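Local coordinates for translation initiation factor eIF2b-like protein,Translation initiation factor eIF2b-like protein (Chaetomium thermophilum, PDB 4ZEM), which forms the beta subunit of the regulatory part of eIF2B, a complex that probably acts as guanine nucleotide exchange factor for eIF2 in translation initiation, at residues Met259-Pro263 against Ala293-Lys299; Tyr276-Leu281 against Tyr351-Val357; Leu19-Leu24 against Arg54-Ser60. All coordinates share one frame; numbering follows the deposited sequence.

In the fold
Contacts 1 and 2 belong to the Rossmann-like C-terminal half of the chain. Contact 3 lies in the N-terminal helical half, on the other side of the chain's centre, with its own centre about 51 Å from that of contact 1 and about 37 Å from that of contact 2. Contact 2 is the buried one. It pairs backbone of two strands and adds a tyrosine-asparagine bond. Contacts 1 and 3 are partly buried, and in each a lysine reaches backbone carbonyls beside an apolar patch. Helix 287-296 links the first two: its end forms half of contact 1, and its H295 packs on D355 and L356 of contact 2.

Contact 1: Met259-Pro263 against Ala293-Lys299; sequences MAYIP and AAHEYLK
The ammonium of K299 is held by backbone carbonyls just after helix 258-261. NZ donates to P263 O at 3.0 Å, tilted 32° out of the carbonyl plane, and makes a weak second bond to V265 O. The lysine bends at chi2 (-54°) and is extended from there to NZ. On the way K299 CG passes I262 CG2 at 4.1 Å, and CE lies near the carbonyl oxygens of I262 and P263.

The apolar part of the contact centres on A293. Its CB meets both I262 CD1 and M259 SD at 3.5 Å. The bend at chi2 of M259 turns SD toward the alanine. The other branch of I262, CG2, rests against the backbone of A294, 3.9 Å from A294 CA.

Nearer the surface, P263 packs on the Y297 ring. P263 CG stands over the middle of one ring face, 3.5 Å from the ring centroid and 7° off the normal, a CH-pi contact. Y297 is the first residue past helix 287-296. L298, with positive phi, is the C-prime residue of a Schellman motif, in which K299 N bonds to A294 O and L298 N bonds weakly to H295 O. The chain reversal at this helix end brings K299 round to the facing segment.

The contact thus joins the short helix 258-261 and the residues after it to the C-terminal end of helix 287-296, at one end of the Rossmann-like domain. Helix 258-261 is followed by strand 267-271, helix 287-296 by strand 301-304, and these two strands are parallel neighbours in the main sheet.

Contact 2: Tyr276-Leu281 against Tyr351-Val357; sequences YQNGGL and YIPPDLV
N278 and Y351 meet from opposite directions. N278 ND2 donates to Y351 OH at 2.8 Å with an N-H...O angle of 156°. The phenol oxygen lies in the amide plane, and ND2 lies near the ring plane, at the ring's edge. Amide and ring are nearly coplanar.

In N278, CG sits between the backbone N and the carbonyl carbon (chi1 70°). This turns the amide back over its own turn. There OD1 accepts from G280 N at 2.9 Å, closing an Asx turn, with the donor above the carbonyl plane and off the lone pairs. With both ends of the amide bonded, its rotation is fixed. The Y351 side chain leaves with CG anti to its backbone N (chi1 166°), and its ring runs past G280 CA, 3.8 Å from CE1.

P354 packs across the type I turn formed by Y276 to G279. Its CB and CG lie against N278 O. The P354 and N278 side chains cross at about a right angle, P354 CD 4.0 Å from N278 ND2. Deeper in, L281 and V357 reach toward each other tip to tip, CD1 of the leucine 3.6 Å from CG2 of the valine.

The backbones pair at L281 and I352, an antiparallel hydrogen-bonded pair. L281 N donates to I352 O at 2.9 Å, and I352 N donates to L281 O at 3.1 Å.

This pair lies within the small antiparallel sheet, where strand 281-284 runs between strands 274-275 and 349-352. Helix 287-296 packs on I352 through C288 and A291. Helix 317-321 touches both tyrosines through V319, and Y360 of strand 359-362 bonds to G279 O.

Contact 3: Leu19-Leu24 against Arg54-Ser60; sequences LRDQSL and RQVVAKS
Three flat groups gather where R20 meets the helix that holds R54 and Q55. The guanidinium planes of R20 and R54 are 73° apart, and the Q55 amide is turned 68° from the R20 group. All these approaches are oblique. R20 NH2 and R54 NH1 come within 3.6 Å, two like charges close together. R54 also has a long, weak ion pair with E168, which may offset part of that charge. Q55 bends at chi2, which brings NE2 to 3.4 Å from R20 CG. Nearer its backbone, Q55 CG lies against L19 CG at 3.5 Å.

K59 reaches from the last turn of helix 43-59 into the turn formed by L19 to Q22. Its chain is extended beyond CG. NZ donates to Q22 O, nearly along the C=O axis, in a bond modelled so short that its length is doubtful. It also makes a weak bond to R20 O at 3.3 Å. Without the long chain, as with an alanine at this position, the carbonyls of R20 and Q22 are likely to lose their shared donor, and the turn to be less firmly tied to the helix.

L24 fills the apolar side. With CG anti to the backbone N (chi1 167°), its two methyls reach different residues at the helix end. CD1 lies 3.8 Å from V56 CG2, and CD2 packs on S60 CB at the same distance. S60 OG and S60 N both donate to V56 O, from opposite faces of its plane, so the helix end has a side-chain bond as well as a backbone one.

S23 is the N-cap of helix 24-37, its OG bonded to A26 N. This is a helix-connecting turn packed on the C-terminal end of the next helix but one, part of the N-terminal helical domain that eIF2B alpha, beta and delta subunits share.

Contact 1: Met259-Pro263 against Ala293-Lys299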
loop_
_atom_site.group_PDB
_atom_site.type_symbol
_atom_site.label_atom_id
_atom_site.label_comp_id
_atom_site.label_asym_id
_atom_site.label_seq_id
_atom_site.Cartn_x
_atom_site.Cartn_y
_atom_site.Cartn_z
ATOM N N MET A 259 -17.324 -6.633 -23.194
ATOM C CA MET A 259 -18.498 -7.290 -22.641
ATOM C C MET A 259 -18.792 -8.587 -23.381
ATOM O O MET A 259 -19.196 -9.582 -22.782
ATOM C CB MET A 259 -19.703 -6.355 -22.732
ATOM C CG MET A 259 -20.702 -6.500 -21.612
ATOM S SD MET A 259 -19.948 -6.065 -20.038
ATOM C CE MET A 259 -19.212 -4.484 -20.437
ATOM N N ALA A 260 -18.568 -8.571 -24.687
ATOM C CA ALA A 260 -18.758 -9.750 -25.519
ATOM C C ALA A 260 -17.732 -10.847 -25.219
ATOM O O ALA A 260 -18.046 -12.031 -25.308
ATOM C CB ALA A 260 -18.707 -9.369 -26.991
ATOM N N TYR A 261 -16.515 -10.455 -24.852
ATOM C CA TYR A 261 -15.420 -11.415 -24.751
ATOM C C TYR A 261 -15.195 -12.017 -23.363
ATOM O O TYR A 261 -14.579 -13.077 -23.256
ATOM C CB TYR A 261 -14.115 -10.730 -25.198
ATOM C CG TYR A 261 -12.923 -11.651 -25.279
ATOM C CD1 TYR A 261 -12.666 -12.368 -26.440
ATOM C CD2 TYR A 261 -12.063 -11.815 -24.201
ATOM C CE1 TYR A 261 -11.587 -13.219 -26.529
ATOM C CE2 TYR A 261 -10.986 -12.674 -24.277
ATOM C CZ TYR A 261 -10.753 -13.371 -25.450
ATOM O OH TYR A 261 -9.681 -14.221 -25.551
ATOM N N ILE A 262 -15.766 -11.414 -22.321
ATOM C CA ILE A 262 -15.599 -11.935 -20.957
ATOM C C ILE A 262 -16.013 -13.406 -20.746
ATOM O O ILE A 262 -15.324 -14.127 -20.022
ATOM C CB ILE A 262 -16.329 -11.033 -19.930
ATOM C CG1 ILE A 262 -15.631 -9.671 -19.878
ATOM C CG2 ILE A 262 -16.323 -11.661 -18.547
ATOM C CD1 ILE A 262 -15.503 -9.053 -18.499
ATOM N N PRO A 263 -17.102 -13.869 -21.383
ATOM C CA PRO A 263 -17.442 -15.290 -21.215
ATOM C C PRO A 263 -16.324 -16.267 -21.584
ATOM O O PRO A 263 -16.233 -17.335 -20.985
ATOM C CB PRO A 263 -18.622 -15.458 -22.151
ATOM C CG PRO A 263 -19.262 -14.126 -22.079
ATOM C CD PRO A 263 -18.167 -13.156 -22.109
ATOM N N ALA A 293 -19.342 -7.806 -15.211
ATOM C CA ALA A 293 -19.488 -8.736 -16.313
ATOM C C ALA A 293 -18.921 -10.076 -15.905
ATOM O O ALA A 293 -19.510 -11.118 -16.157
ATOM C CB ALA A 293 -18.777 -8.210 -17.542
ATOM N N ALA A 294 -17.774 -10.036 -15.248
ATOM C CA ALA A 294 -17.132 -11.246 -14.780
ATOM C C ALA A 294 -18.052 -11.981 -13.819
ATOM O O ALA A 294 -18.216 -13.199 -13.900
ATOM C CB ALA A 294 -15.818 -10.920 -14.105
ATOM N N HIS A 295 -18.676 -11.213 -12.932
ATOM C CA HIS A 295 -19.570 -11.761 -11.927
ATOM C C HIS A 295 -20.811 -12.365 -12.570
ATOM O O HIS A 295 -21.305 -13.405 -12.140
ATOM C CB HIS A 295 -19.969 -10.665 -10.938
ATOM C CG HIS A 295 -20.803 -11.154 -9.796
ATOM N ND1 HIS A 295 -22.175 -11.052 -9.780
ATOM C CD2 HIS A 295 -20.454 -11.738 -8.624
ATOM C CE1 HIS A 295 -22.640 -11.558 -8.650
ATOM N NE2 HIS A 295 -21.615 -11.980 -7.932
ATOM N N GLU A 296 -21.298 -11.704 -13.612
ATOM C CA GLU A 296 -22.451 -12.167 -14.374
ATOM C C GLU A 296 -22.208 -13.518 -15.056
ATOM O O GLU A 296 -23.130 -14.315 -15.226
ATOM C CB GLU A 296 -22.837 -11.111 -15.406
ATOM C CG GLU A 296 -24.107 -10.358 -15.061
ATOM C CD GLU A 296 -24.180 -9.009 -15.744
ATOM O OE1 GLU A 296 -23.491 -8.820 -16.771
ATOM O OE2 GLU A 296 -24.928 -8.137 -15.250
ATOM N N TYR A 297 -20.973 -13.761 -15.475
ATOM C CA TYR A 297 -20.641 -15.008 -16.151
ATOM C C TYR A 297 -19.834 -15.971 -15.286
ATOM O O TYR A 297 -19.139 -16.845 -15.812
ATOM C CB TYR A 297 -19.903 -14.720 -17.460
ATOM C CG TYR A 297 -20.817 -14.172 -18.533
ATOM C CD1 TYR A 297 -20.938 -12.804 -18.741
ATOM C CD2 TYR A 297 -21.584 -15.029 -19.321
ATOM C CE1 TYR A 297 -21.785 -12.303 -19.716
ATOM C CE2 TYR A 297 -22.432 -14.539 -20.297
ATOM C CZ TYR A 297 -22.530 -13.175 -20.490
ATOM O OH TYR A 297 -23.372 -12.683 -21.461
ATOM N N LEU A 298 -19.906 -15.785 -13.968
ATOM C CA LEU A 298 -19.288 -16.696 -13.001
ATOM C C LEU A 298 -17.767 -16.709 -13.126
ATOM O O LEU A 298 -17.120 -17.713 -12.830
ATOM C CB LEU A 298 -19.827 -18.124 -13.151
ATOM C CG LEU A 298 -21.233 -18.462 -12.643
ATOM C CD1 LEU A 298 -21.485 -19.965 -12.772
ATOM C CD2 LEU A 298 -21.429 -18.012 -11.204
ATOM N N LYS A 299 -17.194 -15.594 -13.568
ATOM C CA LYS A 299 -15.746 -15.500 -13.671
ATOM C C LYS A 299 -15.205 -14.921 -12.372
ATOM O O LYS A 299 -15.602 -13.827 -11.963
ATOM C CB LYS A 299 -15.337 -14.618 -14.854
ATOM C CG LYS A 299 -15.967 -15.014 -16.179
ATOM C CD LYS A 299 -15.720 -16.475 -16.487
ATOM C CE LYS A 299 -16.296 -16.854 -17.843
ATOM N NZ LYS A 299 -16.075 -18.297 -18.133
#

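Contact 2: Tyr276-Leu281 against Tyr351-Val357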
loop_
_atom_site.group_PDB
_atom_site.type_symbol
_atom_site.label_atom_id
_atom_site.label_comp_id
_atom_site.label_asym_id
_atom_site.label_seq_id
_atom_site.Cartn_x
_atom_site.Cartn_y
_atom_site.Cartn_z
ATOM N N TYR A 276 -10.880 -1.507 1.480
ATOM C CA TYR A 276 -11.619 -0.959 2.602
ATOM C C TYR A 276 -12.117 -2.052 3.537
ATOM O O TYR A 276 -12.144 -3.232 3.180
ATOM C CB TYR A 276 -12.778 -0.108 2.094
ATOM C CG TYR A 276 -12.310 1.067 1.274
ATOM C CD1 TYR A 276 -12.334 1.027 -0.117
ATOM C CD2 TYR A 276 -11.809 2.211 1.893
ATOM C CE1 TYR A 276 -11.893 2.103 -0.868
ATOM C CE2 TYR A 276 -11.369 3.292 1.152
ATOM C CZ TYR A 276 -11.410 3.234 -0.228
ATOM O OH TYR A 276 -10.969 4.308 -0.968
ATOM N N GLN A 277 -12.504 -1.643 4.738
ATOM C CA GLN A 277 -12.911 -2.568 5.786
ATOM C C GLN A 277 -14.095 -3.441 5.383
ATOM O O GLN A 277 -14.198 -4.589 5.805
ATOM C CB GLN A 277 -13.257 -1.775 7.044
ATOM C CG GLN A 277 -12.040 -1.181 7.724
ATOM C CD GLN A 277 -12.365 -0.597 9.075
ATOM O OE1 GLN A 277 -13.364 0.107 9.231
ATOM N NE2 GLN A 277 -11.520 -0.878 10.063
ATOM N N ASN A 278 -14.990 -2.880 4.579
ATOM C CA ASN A 278 -16.154 -3.600 4.087
ATOM C C ASN A 278 -15.817 -4.555 2.944
ATOM O O ASN A 278 -16.666 -5.322 2.498
ATOM C CB ASN A 278 -17.225 -2.607 3.636
ATOM C CG ASN A 278 -16.827 -1.866 2.374
ATOM O OD1 ASN A 278 -15.642 -1.623 2.128
ATOM N ND2 ASN A 278 -17.813 -1.498 1.570
ATOM N N GLY A 279 -14.582 -4.489 2.459
ATOM C CA GLY A 279 -14.152 -5.334 1.360
ATOM C C GLY A 279 -14.276 -4.658 0.005
ATOM O O GLY A 279 -13.990 -5.261 -1.026
ATOM N N GLY A 280 -14.684 -3.393 0.005
ATOM C CA GLY A 280 -14.745 -2.618 -1.219
ATOM C C GLY A 280 -13.347 -2.272 -1.696
ATOM O O GLY A 280 -12.384 -2.327 -0.929
ATOM N N LEU A 281 -13.223 -1.913 -2.967
ATOM C CA LEU A 281 -11.910 -1.608 -3.525
ATOM C C LEU A 281 -11.883 -0.250 -4.195
ATOM O O LEU A 281 -12.905 0.242 -4.675
ATOM C CB LEU A 281 -11.507 -2.656 -4.552
ATOM C CG LEU A 281 -11.386 -4.117 -4.142
ATOM C CD1 LEU A 281 -11.124 -4.930 -5.395
ATOM C CD2 LEU A 281 -10.274 -4.319 -3.117
ATOM N N TYR A 351 -15.082 2.513 -7.778
ATOM C CA TYR A 351 -15.222 1.747 -6.561
ATOM C C TYR A 351 -15.875 0.412 -6.896
ATOM O O TYR A 351 -16.847 0.357 -7.648
ATOM C CB TYR A 351 -16.035 2.529 -5.530
ATOM C CG TYR A 351 -16.516 1.711 -4.361
ATOM C CD1 TYR A 351 -15.689 1.481 -3.268
ATOM C CD2 TYR A 351 -17.808 1.197 -4.329
ATOM C CE1 TYR A 351 -16.124 0.740 -2.185
ATOM C CE2 TYR A 351 -18.255 0.459 -3.250
ATOM C CZ TYR A 351 -17.408 0.234 -2.179
ATOM O OH TYR A 351 -17.838 -0.501 -1.098
ATOM N N ILE A 352 -15.321 -0.668 -6.367
ATOM C CA ILE A 352 -15.935 -1.970 -6.554
ATOM C C ILE A 352 -16.456 -2.447 -5.210
ATOM O O ILE A 352 -15.685 -2.577 -4.260
ATOM C CB ILE A 352 -14.935 -2.986 -7.128
ATOM C CG1 ILE A 352 -14.480 -2.550 -8.520
ATOM C CG2 ILE A 352 -15.546 -4.381 -7.162
ATOM C CD1 ILE A 352 -13.596 -3.550 -9.209
ATOM N N PRO A 353 -17.768 -2.708 -5.120
ATOM C CA PRO A 353 -18.355 -3.215 -3.876
ATOM C C PRO A 353 -17.902 -4.659 -3.627
ATOM O O PRO A 353 -17.522 -5.346 -4.578
ATOM C CB PRO A 353 -19.862 -3.107 -4.126
ATOM C CG PRO A 353 -20.008 -3.153 -5.595
ATOM C CD PRO A 353 -18.777 -2.527 -6.179
ATOM N N PRO A 354 -17.917 -5.108 -2.361
ATOM C CA PRO A 354 -17.390 -6.437 -2.011
ATOM C C PRO A 354 -18.098 -7.621 -2.691
ATOM O O PRO A 354 -17.470 -8.665 -2.887
ATOM C CB PRO A 354 -17.587 -6.491 -0.489
ATOM C CG PRO A 354 -18.683 -5.495 -0.212
ATOM C CD PRO A 354 -18.421 -4.387 -1.177
ATOM N N ASP A 355 -19.370 -7.467 -3.044
ATOM C CA ASP A 355 -20.109 -8.536 -3.716
ATOM C C ASP A 355 -19.480 -8.936 -5.053
ATOM O O ASP A 355 -19.550 -10.096 -5.451
ATOM C CB ASP A 355 -21.571 -8.132 -3.916
ATOM C CG ASP A 355 -22.448 -8.553 -2.752
ATOM O OD1 ASP A 355 -21.890 -8.967 -1.712
ATOM O OD2 ASP A 355 -23.691 -8.483 -2.873
ATOM N N LEU A 356 -18.897 -7.961 -5.746
ATOM C CA LEU A 356 -18.230 -8.179 -7.034
ATOM C C LEU A 356 -16.826 -8.779 -6.923
ATOM O O LEU A 356 -16.234 -9.151 -7.935
ATOM C CB LEU A 356 -18.153 -6.873 -7.827
ATOM C CG LEU A 356 -19.518 -6.325 -8.256
ATOM C CD1 LEU A 356 -19.391 -5.043 -9.075
ATOM C CD2 LEU A 356 -20.302 -7.389 -9.019
ATOM N N VAL A 357 -16.273 -8.829 -5.715
ATOM C CA VAL A 357 -14.912 -9.348 -5.527
ATOM C C VAL A 357 -14.874 -10.753 -4.921
ATOM O O VAL A 357 -15.516 -11.013 -3.915
ATOM C CB VAL A 357 -14.077 -8.417 -4.624
ATOM C CG1 VAL A 357 -12.649 -8.939 -4.500
ATOM C CG2 VAL A 357 -14.092 -7.004 -5.167
#

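Contact 3: Leu19-Leu24 against Arg54-Ser60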
loop_
_atom_site.group_PDB
_atom_site.type_symbol
_atom_site.label_atom_id
_atom_site.label_comp_id
_atom_site.label_asym_id
_atom_site.label_seq_id
_atom_site.Cartn_x
_atom_site.Cartn_y
_atom_site.Cartn_z
ATOM N N LEU A 19 18.018 13.015 2.358
ATOM C CA LEU A 19 17.197 12.801 3.547
ATOM C C LEU A 19 17.980 12.898 4.861
ATOM O O LEU A 19 17.566 13.588 5.797
ATOM C CB LEU A 19 16.517 11.434 3.436
ATOM C CG LEU A 19 15.167 11.231 4.106
ATOM C CD1 LEU A 19 14.153 12.191 3.520
ATOM C CD2 LEU A 19 14.717 9.796 3.903
ATOM N N ARG A 20 19.110 12.203 4.923
ATOM C CA ARG A 20 19.861 12.051 6.167
ATOM C C ARG A 20 20.780 13.241 6.456
ATOM O O ARG A 20 21.188 13.451 7.598
ATOM C CB ARG A 20 20.641 10.733 6.158
ATOM C CG ARG A 20 19.818 9.573 6.730
ATOM C CD ARG A 20 19.813 8.339 5.842
ATOM N NE ARG A 20 18.563 7.596 5.986
ATOM C CZ ARG A 20 18.012 6.860 5.026
ATOM N NH1 ARG A 20 18.604 6.758 3.845
ATOM N NH2 ARG A 20 16.872 6.218 5.246
ATOM N N ASP A 21 21.103 14.014 5.423
ATOM C CA ASP A 21 21.880 15.245 5.596
ATOM C C ASP A 21 21.149 16.506 5.141
ATOM O O ASP A 21 21.763 17.438 4.616
ATOM C CB ASP A 21 23.215 15.153 4.848
ATOM C CG ASP A 21 24.119 14.059 5.390
ATOM O OD1 ASP A 21 24.414 14.085 6.605
ATOM O OD2 ASP A 21 24.550 13.186 4.603
ATOM N N GLN A 22 19.827 16.488 5.257
ATOM C CA GLN A 22 19.015 17.692 5.113
ATOM C C GLN A 22 18.279 17.975 6.421
ATOM O O GLN A 22 18.172 17.090 7.272
ATOM C CB GLN A 22 18.051 17.548 3.953
ATOM C CG GLN A 22 17.558 18.840 3.388
ATOM C CD GLN A 22 16.750 18.604 2.138
ATOM O OE1 GLN A 22 15.952 17.669 2.069
ATOM N NE2 GLN A 22 16.994 19.416 1.117
ATOM N N SER A 23 17.768 19.188 6.599
ATOM C CA SER A 23 16.993 19.443 7.803
ATOM C C SER A 23 15.626 18.789 7.643
ATOM O O SER A 23 15.166 18.569 6.523
ATOM C CB SER A 23 16.826 20.939 8.039
ATOM O OG SER A 23 15.708 21.436 7.321
ATOM N N LEU A 24 14.992 18.463 8.766
ATOM C CA LEU A 24 13.791 17.637 8.755
ATOM C C LEU A 24 12.705 18.372 7.979
ATOM O O LEU A 24 12.027 17.796 7.125
ATOM C CB LEU A 24 13.330 17.318 10.179
ATOM C CG LEU A 24 11.932 16.732 10.363
ATOM C CD1 LEU A 24 11.760 15.459 9.534
ATOM C CD2 LEU A 24 11.679 16.463 11.832
ATOM N N ARG A 54 10.357 8.041 9.306
ATOM C CA ARG A 54 11.541 7.560 10.007
ATOM C C ARG A 54 12.443 8.725 10.415
ATOM O O ARG A 54 13.017 8.732 11.508
ATOM C CB ARG A 54 12.322 6.581 9.138
ATOM C CG ARG A 54 13.430 5.856 9.880
ATOM C CD ARG A 54 14.161 4.892 8.967
ATOM N NE ARG A 54 15.308 4.287 9.629
ATOM C CZ ARG A 54 16.552 4.739 9.526
ATOM N NH1 ARG A 54 16.813 5.804 8.780
ATOM N NH2 ARG A 54 17.535 4.122 10.167
ATOM N N GLN A 55 12.551 9.711 9.534
ATOM C CA GLN A 55 13.379 10.877 9.796
ATOM C C GLN A 55 12.721 11.780 10.837
ATOM O O GLN A 55 13.402 12.455 11.609
ATOM C CB GLN A 55 13.613 11.661 8.505
ATOM C CG GLN A 55 14.685 11.082 7.612
ATOM C CD GLN A 55 16.030 10.962 8.297
ATOM O OE1 GLN A 55 16.454 11.858 9.026
ATOM N NE2 GLN A 55 16.713 9.845 8.061
ATOM N N VAL A 56 11.391 11.774 10.860
ATOM C CA VAL A 56 10.639 12.487 11.887
ATOM C C VAL A 56 10.920 11.885 13.261
ATOM O O VAL A 56 11.164 12.605 14.224
ATOM C CB VAL A 56 9.123 12.454 11.593
ATOM C CG1 VAL A 56 8.326 12.971 12.775
ATOM C CG2 VAL A 56 8.814 13.257 10.344
ATOM N N VAL A 57 10.909 10.559 13.340
ATOM C CA VAL A 57 11.221 9.866 14.585
ATOM C C VAL A 57 12.648 10.199 15.015
ATOM O O VAL A 57 12.913 10.449 16.189
ATOM C CB VAL A 57 11.051 8.338 14.453
ATOM C CG1 VAL A 57 11.540 7.633 15.711
ATOM C CG2 VAL A 57 9.593 7.995 14.184
ATOM N N ALA A 58 13.559 10.207 14.050
ATOM C CA ALA A 58 14.973 10.453 14.317
ATOM C C ALA A 58 15.319 11.902 14.681
ATOM O O ALA A 58 16.051 12.139 15.633
ATOM C CB ALA A 58 15.802 10.022 13.116
ATOM N N LYS A 59 14.823 12.864 13.911
ATOM C CA LYS A 59 15.255 14.250 14.062
ATOM C C LYS A 59 14.320 15.196 14.822
ATOM O O LYS A 59 14.777 16.222 15.321
ATOM C CB LYS A 59 15.546 14.843 12.685
ATOM C CG LYS A 59 16.609 14.093 11.899
ATOM C CD LYS A 59 16.946 14.834 10.618
ATOM C CE LYS A 59 18.230 14.323 9.990
ATOM N NZ LYS A 59 18.738 15.265 8.952
ATOM N N SER A 60 13.024 14.898 14.890
ATOM C CA SER A 60 12.107 15.796 15.602
ATOM C C SER A 60 12.386 15.790 17.112
ATOM O O SER A 60 13.036 14.879 17.627
ATOM C CB SER A 60 10.648 15.431 15.320
ATOM O OG SER A 60 10.250 14.289 16.056
#